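Local coordinates for protein putative hyaluronoglucosaminidase (Clostridium perfringens, PDB 6PWI) that probably hydrolyses N-acetylhexosamine from glycans as a family 84 glycoside hydrolase, this chain comprising the N-terminal domain, catalytic barrel and helical region of a longer, probably cell-wall-anchored protein, at residues A[431-436]-A[460-465]; A[471-476]-A[527-532]; A[496-501]-A[517-522]; A[550-555]-A[606-611]. One frame throughout, in Å; residues are numbered along the deposited sequence.

Interaction 1 (A[431-436]-A[460-465])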
# COMPACT_ATOMS: atom_id res chain seq x y z
N ALA A 431 -6.99 -5.50 -5.60
CA ALA A 431 -6.96 -4.24 -6.33
C ALA A 431 -6.18 -3.18 -5.55
O ALA A 431 -5.60 -2.27 -6.15
CB ALA A 431 -8.36 -3.78 -6.62
N SER A 432 -6.15 -3.30 -4.22
CA SER A 432 -5.49 -2.33 -3.37
C SER A 432 -3.97 -2.42 -3.50
O SER A 432 -3.25 -1.53 -3.04
CB SER A 432 -5.91 -2.50 -1.94
OG SER A 432 -7.27 -2.13 -1.79
N LYS A 433 -3.46 -3.49 -4.12
CA LYS A 433 -2.02 -3.69 -4.18
C LYS A 433 -1.33 -2.53 -4.90
O LYS A 433 -0.16 -2.26 -4.61
CB LYS A 433 -1.63 -5.04 -4.78
CG LYS A 433 -1.83 -6.23 -3.85
CD LYS A 433 -1.66 -7.55 -4.55
CE LYS A 433 -1.80 -8.75 -3.65
NZ LYS A 433 -1.23 -9.93 -4.34
N VAL A 434 -2.07 -1.85 -5.79
CA VAL A 434 -1.54 -0.73 -6.56
C VAL A 434 -1.12 0.39 -5.60
O VAL A 434 -0.01 0.91 -5.68
CB VAL A 434 -2.55 -0.24 -7.62
CG1 VAL A 434 -2.08 1.02 -8.33
CG2 VAL A 434 -2.91 -1.32 -8.63
N ALA A 435 -2.02 0.72 -4.66
CA ALA A 435 -1.75 1.77 -3.69
C ALA A 435 -0.69 1.31 -2.68
O ALA A 435 0.14 2.11 -2.26
CB ALA A 435 -3.02 2.18 -3.01
N LEU A 436 -0.73 0.03 -2.29
CA LEU A 436 0.26 -0.47 -1.35
C LEU A 436 1.66 -0.22 -1.91
O LEU A 436 2.53 0.28 -1.20
CB LEU A 436 0.02 -1.95 -1.04
CG LEU A 436 -0.64 -2.25 0.31
CD1 LEU A 436 -2.09 -1.78 0.32
CD2 LEU A 436 -0.56 -3.73 0.62
N LYS A 460 3.88 -5.05 -12.99
CA LYS A 460 4.59 -6.31 -13.21
C LYS A 460 4.73 -7.08 -11.90
O LYS A 460 4.77 -8.31 -11.92
CB LYS A 460 5.92 -6.10 -13.93
CG LYS A 460 7.05 -5.51 -13.09
CD LYS A 460 8.34 -5.29 -13.86
CE LYS A 460 8.37 -3.97 -14.60
NZ LYS A 460 8.60 -2.85 -13.66
N TYR A 461 4.79 -6.37 -10.77
CA TYR A 461 4.91 -6.99 -9.46
C TYR A 461 3.56 -7.48 -8.98
O TYR A 461 3.47 -8.54 -8.35
CB TYR A 461 5.52 -6.00 -8.47
CG TYR A 461 6.89 -5.55 -8.87
CD1 TYR A 461 8.00 -6.37 -8.69
CD2 TYR A 461 7.09 -4.31 -9.46
CE1 TYR A 461 9.26 -5.97 -9.08
CE2 TYR A 461 8.35 -3.89 -9.86
CZ TYR A 461 9.44 -4.72 -9.66
OH TYR A 461 10.69 -4.32 -10.03
N ILE A 462 2.50 -6.70 -9.25
CA ILE A 462 1.18 -7.04 -8.77
C ILE A 462 0.65 -8.23 -9.54
O ILE A 462 0.04 -9.12 -8.95
CB ILE A 462 0.24 -5.82 -8.86
CG1 ILE A 462 0.79 -4.65 -8.03
CG2 ILE A 462 -1.18 -6.19 -8.46
CD1 ILE A 462 0.11 -3.34 -8.30
N GLU A 463 0.89 -8.24 -10.85
CA GLU A 463 0.30 -9.23 -11.75
C GLU A 463 1.31 -9.60 -12.84
O GLU A 463 1.31 -9.00 -13.92
CB GLU A 463 -1.02 -8.69 -12.32
CG GLU A 463 -1.60 -9.56 -13.42
CD GLU A 463 -1.71 -11.03 -13.05
OE1 GLU A 463 -2.54 -11.36 -12.18
OE2 GLU A 463 -0.95 -11.85 -13.62
N PRO A 464 2.18 -10.61 -12.60
CA PRO A 464 3.29 -10.91 -13.51
C PRO A 464 2.89 -11.44 -14.89
O PRO A 464 3.65 -11.30 -15.84
CB PRO A 464 4.11 -11.98 -12.76
CG PRO A 464 3.60 -11.92 -11.33
CD PRO A 464 2.15 -11.51 -11.43
N ASP A 465 1.70 -12.04 -15.00
CA ASP A 465 1.30 -12.70 -16.24
C ASP A 465 0.45 -11.79 -17.12
O ASP A 465 0.36 -12.01 -18.33
CB ASP A 465 0.61 -14.04 -15.96
CG ASP A 465 1.40 -14.94 -15.03
OD1 ASP A 465 2.36 -15.59 -15.50
OD2 ASP A 465 1.05 -14.98 -13.83
O HOH W 1 0.87 -9.95 -6.25

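Interaction 2 (A[471-476]-A[527-532])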
# COMPACT_ATOMS: atom_id res chain seq x y z
N TYR A 471 -2.61 -2.91 -15.98
CA TYR A 471 -2.25 -1.52 -16.20
C TYR A 471 -3.32 -0.82 -17.05
O TYR A 471 -3.73 0.29 -16.72
CB TYR A 471 -0.84 -1.41 -16.78
CG TYR A 471 -0.31 -0.01 -16.95
CD1 TYR A 471 -0.61 0.99 -16.03
CD2 TYR A 471 0.54 0.31 -18.00
CE1 TYR A 471 -0.11 2.27 -16.17
CE2 TYR A 471 1.05 1.59 -18.15
CZ TYR A 471 0.72 2.58 -17.23
OH TYR A 471 1.22 3.84 -17.36
N THR A 472 -3.76 -1.47 -18.14
CA THR A 472 -4.85 -0.95 -18.96
C THR A 472 -6.08 -0.65 -18.09
O THR A 472 -6.66 0.43 -18.21
CB THR A 472 -5.21 -1.89 -20.11
OG1 THR A 472 -4.12 -1.92 -21.04
CG2 THR A 472 -6.47 -1.47 -20.84
N PHE A 473 -6.48 -1.60 -17.22
CA PHE A 473 -7.64 -1.35 -16.37
C PHE A 473 -7.39 -0.17 -15.43
O PHE A 473 -8.31 0.62 -15.18
CB PHE A 473 -8.03 -2.58 -15.54
CG PHE A 473 -8.25 -3.86 -16.31
CD1 PHE A 473 -8.67 -3.84 -17.64
CD2 PHE A 473 -8.06 -5.09 -15.70
CE1 PHE A 473 -8.86 -5.02 -18.34
CE2 PHE A 473 -8.26 -6.27 -16.40
CZ PHE A 473 -8.66 -6.23 -17.72
N ALA A 474 -6.17 -0.06 -14.90
CA ALA A 474 -5.88 0.93 -13.87
C ALA A 474 -5.92 2.33 -14.47
O ALA A 474 -6.27 3.29 -13.78
CB ALA A 474 -4.56 0.64 -13.20
N LYS A 475 -5.59 2.42 -15.77
CA LYS A 475 -5.64 3.67 -16.52
C LYS A 475 -7.04 4.28 -16.51
O LYS A 475 -7.15 5.50 -16.61
CB LYS A 475 -5.20 3.44 -17.97
CG LYS A 475 -3.70 3.44 -18.21
CD LYS A 475 -3.32 2.79 -19.51
CE LYS A 475 -1.85 2.93 -19.83
NZ LYS A 475 -1.48 2.07 -20.99
N HIS A 476 -8.08 3.44 -16.41
CA HIS A 476 -9.46 3.87 -16.61
C HIS A 476 -10.30 3.68 -15.35
O HIS A 476 -11.53 3.84 -15.38
CB HIS A 476 -10.08 3.15 -17.82
CG HIS A 476 -9.26 3.32 -19.05
ND1 HIS A 476 -9.10 4.55 -19.67
CD2 HIS A 476 -8.55 2.43 -19.77
CE1 HIS A 476 -8.32 4.41 -20.72
NE2 HIS A 476 -7.96 3.11 -20.80
N LEU A 527 -10.36 -3.25 -25.16
CA LEU A 527 -11.25 -4.39 -25.32
C LEU A 527 -10.46 -5.70 -25.21
O LEU A 527 -10.89 -6.63 -24.53
CB LEU A 527 -11.96 -4.28 -26.67
CG LEU A 527 -12.86 -5.47 -27.03
CD1 LEU A 527 -14.00 -5.63 -26.02
CD2 LEU A 527 -13.43 -5.32 -28.43
N ASP A 528 -9.30 -5.75 -25.87
CA ASP A 528 -8.46 -6.95 -25.85
C ASP A 528 -8.03 -7.27 -24.42
O ASP A 528 -8.01 -8.43 -24.02
CB ASP A 528 -7.27 -6.82 -26.81
CG ASP A 528 -7.64 -6.95 -28.28
OD1 ASP A 528 -8.69 -7.57 -28.58
OD2 ASP A 528 -6.88 -6.43 -29.12
N ALA A 529 -7.69 -6.22 -23.67
CA ALA A 529 -7.28 -6.37 -22.29
C ALA A 529 -8.40 -7.03 -21.48
O ALA A 529 -8.14 -7.91 -20.67
CB ALA A 529 -6.87 -5.03 -21.72
N THR A 530 -9.65 -6.61 -21.71
CA THR A 530 -10.77 -7.12 -20.95
C THR A 530 -11.10 -8.55 -21.36
O THR A 530 -11.82 -9.25 -20.65
CB THR A 530 -12.02 -6.24 -21.09
OG1 THR A 530 -12.55 -6.38 -22.41
CG2 THR A 530 -11.79 -4.78 -20.74
N ASN A 531 -10.59 -8.99 -22.53
CA ASN A 531 -10.89 -10.31 -23.04
C ASN A 531 -9.75 -11.30 -22.74
O ASN A 531 -9.98 -12.50 -22.69
CB ASN A 531 -11.28 -10.29 -24.53
CG ASN A 531 -12.68 -9.75 -24.78
OD1 ASN A 531 -13.58 -9.91 -23.96
ND2 ASN A 531 -12.86 -9.10 -25.91
N ASN A 532 -8.54 -10.79 -22.53
CA ASN A 532 -7.38 -11.66 -22.38
C ASN A 532 -7.01 -11.84 -20.91
O ASN A 532 -6.23 -12.74 -20.59
CB ASN A 532 -6.16 -11.15 -23.15
CG ASN A 532 -6.39 -11.13 -24.65
OD1 ASN A 532 -7.05 -12.01 -25.18
ND2 ASN A 532 -5.84 -10.13 -25.33

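Interaction 3 (A[496-501]-A[517-522])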
# COMPACT_ATOMS: atom_id res chain seq x y z
N ARG A 496 -7.10 10.84 -22.97
CA ARG A 496 -7.93 12.04 -22.95
C ARG A 496 -7.72 12.92 -24.19
O ARG A 496 -8.70 13.36 -24.79
CB ARG A 496 -7.73 12.85 -21.67
CG ARG A 496 -8.64 14.07 -21.57
CD ARG A 496 -8.30 15.06 -20.47
NE ARG A 496 -6.85 15.18 -20.33
CZ ARG A 496 -6.07 15.97 -21.06
NH1 ARG A 496 -6.59 16.75 -22.00
NH2 ARG A 496 -4.77 15.97 -20.85
N PRO A 497 -6.47 13.26 -24.60
CA PRO A 497 -6.27 14.16 -25.74
C PRO A 497 -6.82 13.54 -27.03
O PRO A 497 -7.29 14.26 -27.91
CB PRO A 497 -4.74 14.30 -25.86
CG PRO A 497 -4.21 13.85 -24.51
CD PRO A 497 -5.19 12.82 -24.01
N VAL A 498 -6.77 12.21 -27.10
CA VAL A 498 -7.22 11.48 -28.27
C VAL A 498 -8.75 11.55 -28.34
O VAL A 498 -9.31 11.82 -29.40
CB VAL A 498 -6.68 10.03 -28.31
CG1 VAL A 498 -7.19 9.26 -29.52
CG2 VAL A 498 -5.16 9.98 -28.26
N ILE A 499 -9.41 11.35 -27.19
CA ILE A 499 -10.86 11.49 -27.09
C ILE A 499 -11.28 12.90 -27.51
O ILE A 499 -12.23 13.06 -28.27
CB ILE A 499 -11.37 11.13 -25.68
CG1 ILE A 499 -11.38 9.61 -25.46
CG2 ILE A 499 -12.74 11.73 -25.43
CD1 ILE A 499 -11.50 9.20 -24.01
N GLU A 500 -10.55 13.90 -27.01
CA GLU A 500 -10.92 15.29 -27.22
C GLU A 500 -10.77 15.67 -28.69
O GLU A 500 -11.62 16.37 -29.23
CB GLU A 500 -10.17 16.22 -26.26
CG GLU A 500 -10.79 16.23 -24.88
CD GLU A 500 -10.01 16.88 -23.75
OE1 GLU A 500 -8.88 17.38 -24.00
OE2 GLU A 500 -10.53 16.90 -22.61
N GLU A 501 -9.70 15.17 -29.32
CA GLU A 501 -9.44 15.48 -30.72
C GLU A 501 -10.51 14.86 -31.62
O GLU A 501 -11.02 15.51 -32.52
CB GLU A 501 -8.03 15.05 -31.14
CG GLU A 501 -7.65 15.56 -32.51
CD GLU A 501 -7.96 17.03 -32.80
OE1 GLU A 501 -8.17 17.81 -31.85
OE2 GLU A 501 -7.98 17.39 -33.99
N LYS A 517 -9.05 5.63 -37.08
CA LYS A 517 -8.11 4.53 -36.99
C LYS A 517 -7.32 4.62 -35.67
O LYS A 517 -7.17 3.62 -34.97
CB LYS A 517 -7.14 4.53 -38.18
CG LYS A 517 -7.75 4.33 -39.56
CD LYS A 517 -8.42 2.99 -39.75
CE LYS A 517 -8.12 2.38 -41.10
NZ LYS A 517 -9.14 1.40 -41.52
N VAL A 518 -6.83 5.82 -35.36
CA VAL A 518 -6.02 6.07 -34.18
C VAL A 518 -6.82 5.70 -32.93
O VAL A 518 -6.31 4.98 -32.07
CB VAL A 518 -5.52 7.53 -34.13
CG1 VAL A 518 -4.77 7.84 -32.84
CG2 VAL A 518 -4.69 7.88 -35.35
N ILE A 519 -8.06 6.18 -32.84
CA ILE A 519 -8.84 6.06 -31.62
C ILE A 519 -9.42 4.65 -31.49
O ILE A 519 -9.61 4.17 -30.37
CB ILE A 519 -9.90 7.17 -31.49
CG1 ILE A 519 -10.57 7.16 -30.12
CG2 ILE A 519 -10.91 7.10 -32.63
CD1 ILE A 519 -11.01 8.52 -29.63
N LEU A 520 -9.70 4.00 -32.63
CA LEU A 520 -10.17 2.62 -32.64
C LEU A 520 -9.04 1.69 -32.18
O LEU A 520 -9.30 0.67 -31.55
CB LEU A 520 -10.70 2.23 -34.03
CG LEU A 520 -12.13 2.65 -34.35
CD1 LEU A 520 -12.46 2.42 -35.82
CD2 LEU A 520 -13.15 1.93 -33.47
N ASP A 521 -7.79 2.04 -32.49
CA ASP A 521 -6.65 1.30 -31.98
C ASP A 521 -6.65 1.35 -30.45
O ASP A 521 -6.46 0.34 -29.78
CB ASP A 521 -5.32 1.82 -32.54
CG ASP A 521 -4.93 1.25 -33.90
OD1 ASP A 521 -5.44 0.16 -34.26
OD2 ASP A 521 -4.12 1.90 -34.59
N GLU A 522 -6.89 2.55 -29.90
CA GLU A 522 -6.88 2.74 -28.46
C GLU A 522 -7.97 1.88 -27.82
O GLU A 522 -7.72 1.21 -26.82
CB GLU A 522 -7.02 4.22 -28.12
CG GLU A 522 -5.80 5.04 -28.50
CD GLU A 522 -4.48 4.50 -27.96
OE1 GLU A 522 -4.35 4.38 -26.73
OE2 GLU A 522 -3.60 4.17 -28.79

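Interaction 4 (A[550-555]-A[606-611])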
# COMPACT_ATOMS: atom_id res chain seq x y z
N VAL A 550 -14.33 -5.22 -15.02
CA VAL A 550 -13.80 -5.58 -16.33
C VAL A 550 -14.98 -5.79 -17.28
O VAL A 550 -14.90 -5.43 -18.45
CB VAL A 550 -12.87 -6.80 -16.24
CG1 VAL A 550 -12.35 -7.25 -17.59
CG2 VAL A 550 -11.70 -6.54 -15.30
N ASP A 551 -16.08 -6.34 -16.75
CA ASP A 551 -17.29 -6.58 -17.52
C ASP A 551 -17.87 -5.24 -17.97
O ASP A 551 -18.28 -5.08 -19.12
CB ASP A 551 -18.31 -7.39 -16.71
CG ASP A 551 -17.94 -8.86 -16.53
OD1 ASP A 551 -17.15 -9.38 -17.35
OD2 ASP A 551 -18.45 -9.48 -15.56
N SER A 552 -17.89 -4.26 -17.06
CA SER A 552 -18.43 -2.95 -17.37
C SER A 552 -17.55 -2.27 -18.42
O SER A 552 -18.05 -1.71 -19.38
CB SER A 552 -18.59 -2.13 -16.13
OG SER A 552 -19.24 -0.91 -16.42
N LEU A 553 -16.22 -2.37 -18.24
CA LEU A 553 -15.28 -1.74 -19.14
C LEU A 553 -15.33 -2.38 -20.53
O LEU A 553 -15.16 -1.69 -21.53
CB LEU A 553 -13.87 -1.80 -18.55
CG LEU A 553 -12.79 -1.14 -19.40
CD1 LEU A 553 -13.02 0.36 -19.51
CD2 LEU A 553 -11.40 -1.43 -18.85
N ARG A 554 -15.53 -3.71 -20.58
CA ARG A 554 -15.63 -4.39 -21.86
C ARG A 554 -16.78 -3.78 -22.67
O ARG A 554 -16.61 -3.44 -23.84
CB ARG A 554 -15.81 -5.90 -21.68
CG ARG A 554 -15.98 -6.67 -22.98
CD ARG A 554 -16.19 -8.16 -22.83
NE ARG A 554 -15.23 -8.76 -21.91
CZ ARG A 554 -15.49 -9.11 -20.65
NH1 ARG A 554 -14.53 -9.63 -19.90
NH2 ARG A 554 -16.70 -8.94 -20.15
N ASP A 555 -17.93 -3.62 -22.02
CA ASP A 555 -19.11 -3.04 -22.63
C ASP A 555 -18.85 -1.60 -23.08
O ASP A 555 -19.28 -1.21 -24.17
CB ASP A 555 -20.34 -3.21 -21.73
CG ASP A 555 -20.65 -4.66 -21.41
OD1 ASP A 555 -20.22 -5.56 -22.18
OD2 ASP A 555 -21.34 -4.90 -20.39
N PRO A 606 -20.91 -1.66 -10.51
CA PRO A 606 -19.55 -1.21 -10.80
C PRO A 606 -19.62 -0.26 -11.99
O PRO A 606 -20.35 -0.51 -12.95
CB PRO A 606 -18.78 -2.49 -11.13
CG PRO A 606 -19.84 -3.50 -11.50
CD PRO A 606 -21.09 -3.10 -10.74
N GLU A 607 -18.87 0.85 -11.88
CA GLU A 607 -18.95 1.93 -12.86
C GLU A 607 -17.55 2.50 -13.11
O GLU A 607 -17.22 3.57 -12.61
CB GLU A 607 -19.93 2.99 -12.39
CG GLU A 607 -20.33 3.96 -13.49
CD GLU A 607 -21.08 5.18 -12.99
OE1 GLU A 607 -20.67 5.75 -11.95
OE2 GLU A 607 -22.08 5.58 -13.65
N PRO A 608 -16.70 1.81 -13.89
CA PRO A 608 -15.43 2.39 -14.35
C PRO A 608 -15.62 3.38 -15.50
O PRO A 608 -16.68 3.45 -16.11
CB PRO A 608 -14.66 1.15 -14.83
CG PRO A 608 -15.74 0.22 -15.33
CD PRO A 608 -16.89 0.42 -14.35
N GLY A 609 -14.56 4.17 -15.76
CA GLY A 609 -14.43 5.00 -16.95
C GLY A 609 -15.33 6.24 -16.93
O GLY A 609 -15.74 6.71 -17.98
N THR A 610 -15.58 6.78 -15.73
CA THR A 610 -16.54 7.86 -15.58
C THR A 610 -15.92 9.22 -15.92
O THR A 610 -16.66 10.16 -16.21
CB THR A 610 -17.11 7.92 -14.15
OG1 THR A 610 -16.04 7.82 -13.22
CG2 THR A 610 -18.13 6.84 -13.87
N ARG A 611 -14.59 9.36 -15.83
CA ARG A 611 -14.03 10.69 -16.01
C ARG A 611 -14.10 11.10 -17.49
O ARG A 611 -14.47 12.22 -17.80
CB ARG A 611 -12.65 10.84 -15.36
CG ARG A 611 -12.18 12.28 -15.17
CD ARG A 611 -10.76 12.37 -14.63
NE ARG A 611 -10.26 13.73 -14.42
CZ ARG A 611 -10.47 14.47 -13.32
NH1 ARG A 611 -11.19 14.00 -12.31
NH2 ARG A 611 -9.97 15.69 -13.25
O HOH W 2 -19.05 1.80 -16.39

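Interaction 1 (A[431-436]-A[460-465])
Ile462 enters the contact from the last turn of helix 451-462 and meets Lys433 and Val434 on helix 433-444; the nearest backbone approach, CA of Lys433 to CA of Ile462, is 6.5 Å. At CB the side chain divides. Its short branch, CG2, rests against the root of the lysine, 3.9 Å from Lys433 CB, and touches the aliphatic chain again farther out, 4.2 Å from Lys433 CD. The other branch starts with CG1, which lies 4.1 Å from Lys433 CB. With chi2 near trans (167°), this branch is extended and carries its tip past the lysine. There CD1 reaches the helix backbone, 3.5 Å from Val434 CA, and meets the methyl Val434 CG2 at 3.6 Å. The isoleucine thus runs alongside Lys433 in the opposite sense but crosses Val434 at about a right angle.

Polar linkage is indirect. One water accepts from Lys433 NZ at 2.8 Å and donates to Ile462 O at 2.9 Å, satisfying a carbonyl at the helix C-terminus, where Glu463 already leaves helical geometry. The same ammonium forms a salt bridge with Asp198 and a hydrogen bond with Gln430, so three partners fix the end of a buried lysine. Phe202 of helix 193-204 touches both Lys433 and Ile462. Since helix 433-444 follows the eighth barrel strand and helix 193-204 the first, this hydrophobic layer lies where the helical shell of a (beta/alpha)8 barrel closes, the catalytic fold of family 84.

Interaction 2 (A[471-476]-A[527-532])
Thr530, whose methyl packs on Phe473, gives its hydroxyl proton to Leu527 O in a 2.7 Å bond from Thr530 OG1. The C=O...donor angle of 125° brings the hydroxyl in obliquely, and the same carbonyl also receives a weak backbone bond from Asn531 N. This grip turns the threonine's polar end back onto its own helix. The first torsion, chi1 71°, sets OG1 between the backbone N and the carbonyl carbon and places CG2 anti to the carbonyl carbon, beside the backbone N, where it lies 3.8 Å from Phe473 CE1.

The phenylalanine ring presents its edge to the backbone of helix 513-536: CZ is 3.4 Å from Ala529 O, which sits near the ring plane. Beside this approach, Phe473 CE1 meets the methyl Ala529 CB at 3.9 Å. That methyl is shared, because Thr472 CG2 touches Ala529 CB from the preceding position of its helix, at 3.7 Å. Thr472 keeps its own hydroxyl occupied with Glu468 O, so its contact with Ala529 is made through CG2 and CB. No hydrogen bond joins the two segments; apolar contact and the ring edge account for their meeting.

The local axes pass 9.8 Å apart, with their directions 125° from each other. Helix 467-475 thereby lies steeply across helix 513-536. Phe533 meets the Phe473 ring edge-to-face, while Val550 and Leu553 of helix 540-572 also touch it, making the phenylalanine a wedge among three helices.

Interaction 3 (A[496-501]-A[517-522])
In both Val498 and Ile519, CG1 stands trans to the backbone nitrogen, with chi1 of 179° for the valine and -172° for the isoleucine, and these equivalent branches pass each other in opposite directions between the helices. Val498 CG1 is the common contact point: it lies 3.9 Å from Ile519 CB, 4.0 Å from Ile519 CG1 and 3.9 Å from Ile519 CD1. Three carbons of the isoleucine are thus at similar distance from this one methyl, with the side chain lying alongside it. The tip of Ile519 continues to the opposing backbone and ends on helix 496-507, where CD1 comes 3.7 Å from Val498 O and 3.9 Å from Ile499 CA. A looser flank is formed by Val498 CG1 and Val518 CG1, 4.3 Å apart. Val518 is exposed, while Ile519 and Ile499 are buried.

Arg496 and Glu500 do not take part in this interface. The CB of Glu500 points away from segment 517-522, and its salt bridge with Arg496, whose hydrogen-bond geometry is weak, stays on its own helix; Arg496 also pairs with Glu493.

Locally the axes approach to 10.2 Å at 138° between their directions, a skewed antiparallel pair joined by the short link between helices 496-507 and 513-536. Beneath it, Phe616 of helix 613-623 touches both Ile499 and Ile519, while Ile564 of helix 540-572 packs on Ile519. The two-helix hairpin is thus laid over the helices that complete the bundle.

Interaction 4 (A[550-555]-A[606-611])
Ser552 and Pro608 form the close-fitting part of this contact. The serine lies along the proline's CD corner, with Pro608 CD 3.4 Å from Ser552 OG and 3.5 Å from Ser552 CB. One helical residue on, the contact is somewhat looser: Leu553 meets Pro608 CG with its backbone N at 3.9 Å and its CB at 4.2 Å. Trp549 touches the rings of both Pro606 and Pro608, and Met477 also meets Pro608.

Water marks the other part. With chi1 at -174°, Ser552 OG is trans to its backbone N, and there it accepts from a water at 2.7 Å that also donates to Pro608 O at 2.9 Å. The hydroxyl bonds to Ser592 O as well, so this buried group is satisfied without any direct hydrogen bond between the segments. Glu607 turns away from the helix and forms salt bridges with Arg605 and with Arg402, which lies in the loop between barrel strands 387-391 and 418-423.

Segment 606-611 follows the hairpin of strands 597-599 and 602-604 and leads into helix 613-623. Residues 606-608 run extended across helix 540-572 before the chain turns at Gly609, a loop packed on a helix in the C-terminal helical region.

Overall arrangement
Interaction 1 is innermost and interaction 3 outermost, about 10 and 32 Å from the chain centre to the contact centres, with interactions 2 and 4 between. Interaction 1 closes before the others open; interaction 3 is nested within the loop closed by interaction 2, and interaction 4 follows. Helix 513-536 serves interactions 2 and 3, whose centres are about 16 Å apart. Interactions 2 and 4, about 10 Å apart between centres, touch directly: Arg554 probably hydrogen-bonds Thr530 O and Asn531 OD1, and Val550 packs on Thr530. Successive helices lead from the catalytic barrel into the C-terminal bundle, away from the predicted proton donor Asp299.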